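Long-range contact in UPF0311 protein CA_C3321 (Clostridium acetobutylicum ATCC 824, PDB 3G7G), which is of unknown function, a member of the UPF0311 (DUF3237) family that folds into a closed antiparallel beta-barrel: residues A86-N91 and E125-K130. Sequence-based numbering, arbitrary orientation.
Sequences AIYIEN and ETYSPK
Tyr88 and Glu125 pair across two neighbouring antiparallel strands of an eight-stranded beta-barrel, where strand 117-126 nears its end beside the start of strand 86-96. They form a hydrogen-bonded pair: Tyr88 N donates to Glu125 O at 3.0 Å and nearly straight (169°), while Glu125 N returns a more bent bond to Tyr88 O.

The closely packed part lies on the face carrying these two side chains, which is covered by the second subunit. Glu125 reaches out fully extended, CG anti to the backbone N (chi1 180°), and takes its carboxylate past the Tyr88 ring, the two planes 41° apart. The Tyr127 hydroxyl comes in beside the root of the Tyr88 side chain, its OH 3.4 Å from Tyr88 CB, and donates to the anti lone pair of Glu125 OE1, a short bond of 2.6 Å between Tyr127 OH and OE1. A carboxylate suits this buried place because OE1 can accept both that hydroxyl and NE of Arg36 of the second subunit, the latter in a salt bridge, while OE2 has a partner of its own outside the two segments. Tyrosine suits position 88 because its ring packs against Arg36 of the second subunit while its hydroxyl bonds Ser62 of that subunit.

On the other face Ile87 and Thr126 lie side by side, Ile87 CG1 4.0 Å from Thr126 CG2; beta-branched residues fit an extended strand, and Phe124 and Met135 add to this apolar patch.

From Tyr127 on the chain is loop, and the contact is looser beside this partly exposed residue. Here a water replaces direct backbone bonding, donating to Ala86 O and accepting from Tyr127 N. The small Ala86 lets the Tyr127 ring lie close by, with Ala86 O at the ring's edge, 3.5 Å from Tyr127 CD2.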
loop_
_atom_site.group_PDB
_atom_site.type_symbol
_atom_site.label_atom_id
_atom_site.label_comp_id
_atom_site.label_asym_id
_atom_site.label_seq_id
_atom_site.Cartn_x
_atom_site.Cartn_y
_atom_site.Cartn_z
ATOM N N ALA A 86 6.673 -22.169 5.994
ATOM C CA ALA A 86 6.889 -21.184 4.961
ATOM C C ALA A 86 6.743 -19.787 5.523
ATOM O O ALA A 86 6.046 -19.563 6.507
ATOM C CB ALA A 86 5.893 -21.386 3.818
ATOM N N ILE A 87 7.410 -18.842 4.868
ATOM C CA ILE A 87 7.283 -17.416 5.143
ATOM C C ILE A 87 7.232 -16.700 3.821
ATOM O O ILE A 87 8.105 -16.869 2.996
ATOM C CB ILE A 87 8.498 -16.868 5.943
ATOM C CG1 ILE A 87 8.690 -17.669 7.239
ATOM C CG2 ILE A 87 8.288 -15.362 6.303
ATOM C CD1 ILE A 87 10.002 -18.289 7.418
ATOM N N TYR A 88 6.198 -15.884 3.660
ATOM C CA TYR A 88 5.995 -15.038 2.519
ATOM C C TYR A 88 6.477 -13.630 2.873
ATOM O O TYR A 88 6.106 -13.060 3.916
ATOM C CB TYR A 88 4.524 -15.037 2.162
ATOM C CG TYR A 88 4.191 -14.059 1.103
ATOM C CD1 TYR A 88 4.717 -14.195 -0.188
ATOM C CD2 TYR A 88 3.365 -12.980 1.372
ATOM C CE1 TYR A 88 4.424 -13.264 -1.186
ATOM C CE2 TYR A 88 3.054 -12.068 0.383
ATOM C CZ TYR A 88 3.600 -12.207 -0.886
ATOM O OH TYR A 88 3.278 -11.300 -1.863
ATOM N N ILE A 89 7.309 -13.079 2.011
ATOM C CA ILE A 89 8.031 -11.844 2.285
ATOM C C ILE A 89 7.663 -10.810 1.242
ATOM O O ILE A 89 7.709 -11.120 0.072
ATOM C CB ILE A 89 9.561 -12.066 2.188
ATOM C CG1 ILE A 89 9.963 -13.222 3.072
ATOM C CG2 ILE A 89 10.362 -10.790 2.574
ATOM C CD1 ILE A 89 11.404 -13.344 3.278
ATOM N N GLU A 90 7.240 -9.629 1.692
ATOM C CA GLU A 90 7.150 -8.423 0.880
ATOM C C GLU A 90 8.220 -7.486 1.423
ATOM O O GLU A 90 8.131 -7.088 2.575
ATOM C CB GLU A 90 5.783 -7.794 1.051
ATOM C CG GLU A 90 4.869 -7.884 -0.107
ATOM C CD GLU A 90 5.126 -6.742 -1.120
ATOM O OE1 GLU A 90 6.309 -6.290 -1.219
ATOM O OE2 GLU A 90 4.154 -6.308 -1.798
ATOM N N ASN A 91 9.241 -7.177 0.620
ATOM C CA ASN A 91 10.409 -6.404 1.071
ATOM C C ASN A 91 10.518 -5.144 0.233
ATOM O O ASN A 91 10.753 -5.233 -0.976
ATOM C CB ASN A 91 11.693 -7.262 0.932
ATOM C CG ASN A 91 12.832 -6.791 1.838
ATOM O OD1 ASN A 91 12.665 -5.902 2.640
ATOM N ND2 ASN A 91 13.995 -7.399 1.699
ATOM N N GLU A 125 4.497 -12.888 6.298
ATOM C CA GLU A 125 3.262 -13.631 6.487
ATOM C C GLU A 125 3.646 -15.071 6.787
ATOM O O GLU A 125 4.396 -15.645 6.054
ATOM C CB GLU A 125 2.398 -13.497 5.249
ATOM C CG GLU A 125 1.118 -14.219 5.329
ATOM C CD GLU A 125 0.335 -14.092 4.109
ATOM O OE1 GLU A 125 0.439 -14.974 3.251
ATOM O OE2 GLU A 125 -0.392 -13.102 3.996
ATOM N N THR A 126 3.186 -15.609 7.916
ATOM C CA THR A 126 3.579 -16.929 8.408
ATOM C C THR A 126 2.305 -17.726 8.773
ATOM O O THR A 126 1.248 -17.142 8.899
ATOM C CB THR A 126 4.486 -16.811 9.627
ATOM O OG1 THR A 126 3.788 -16.135 10.670
ATOM C CG2 THR A 126 5.727 -16.013 9.294
ATOM N N TYR A 127 2.416 -19.053 8.904
ATOM C CA TYR A 127 1.235 -19.952 8.991
ATOM C C TYR A 127 1.348 -20.959 10.123
ATOM O O TYR A 127 0.762 -22.065 10.085
ATOM C CB TYR A 127 1.003 -20.671 7.649
ATOM C CG TYR A 127 1.291 -19.748 6.504
ATOM C CD1 TYR A 127 0.303 -18.923 5.998
ATOM C CD2 TYR A 127 2.580 -19.630 5.985
ATOM C CE1 TYR A 127 0.577 -18.027 4.979
ATOM C CE2 TYR A 127 2.854 -18.750 4.949
ATOM C CZ TYR A 127 1.845 -17.927 4.469
ATOM O OH TYR A 127 2.086 -17.029 3.428
ATOM N N SER A 128 2.052 -20.548 11.163
ATOM C CA SER A 128 2.318 -21.428 12.274
ATOM C C SER A 128 2.632 -20.565 13.462
ATOM O O SER A 128 3.310 -19.562 13.288
ATOM C CB SER A 128 3.498 -22.311 11.881
ATOM O OG SER A 128 4.272 -22.670 12.977
ATOM N N PRO A 129 2.113 -20.904 14.675
ATOM C CA PRO A 129 2.485 -20.207 15.924
ATOM C C PRO A 129 3.973 -20.018 16.215
ATOM O O PRO A 129 4.342 -19.077 16.892
ATOM C CB PRO A 129 1.874 -21.118 17.008
ATOM C CG PRO A 129 0.650 -21.613 16.368
ATOM C CD PRO A 129 1.082 -21.924 14.949
ATOM N N LYS A 130 4.831 -20.884 15.707
ATOM C CA LYS A 130 6.253 -20.772 15.970
ATOM C C LYS A 130 6.787 -19.508 15.312
ATOM O O LYS A 130 7.711 -18.907 15.833
ATOM C CB LYS A 130 6.983 -21.992 15.443
ATOM C CG LYS A 130 8.403 -22.098 15.849
ATOM C CD LYS A 130 9.084 -23.231 15.152
ATOM C CE LYS A 130 10.541 -23.366 15.639
ATOM N NZ LYS A 130 11.292 -24.344 14.776
HETATM O O HOH W 1 4.700 -20.472 8.831
#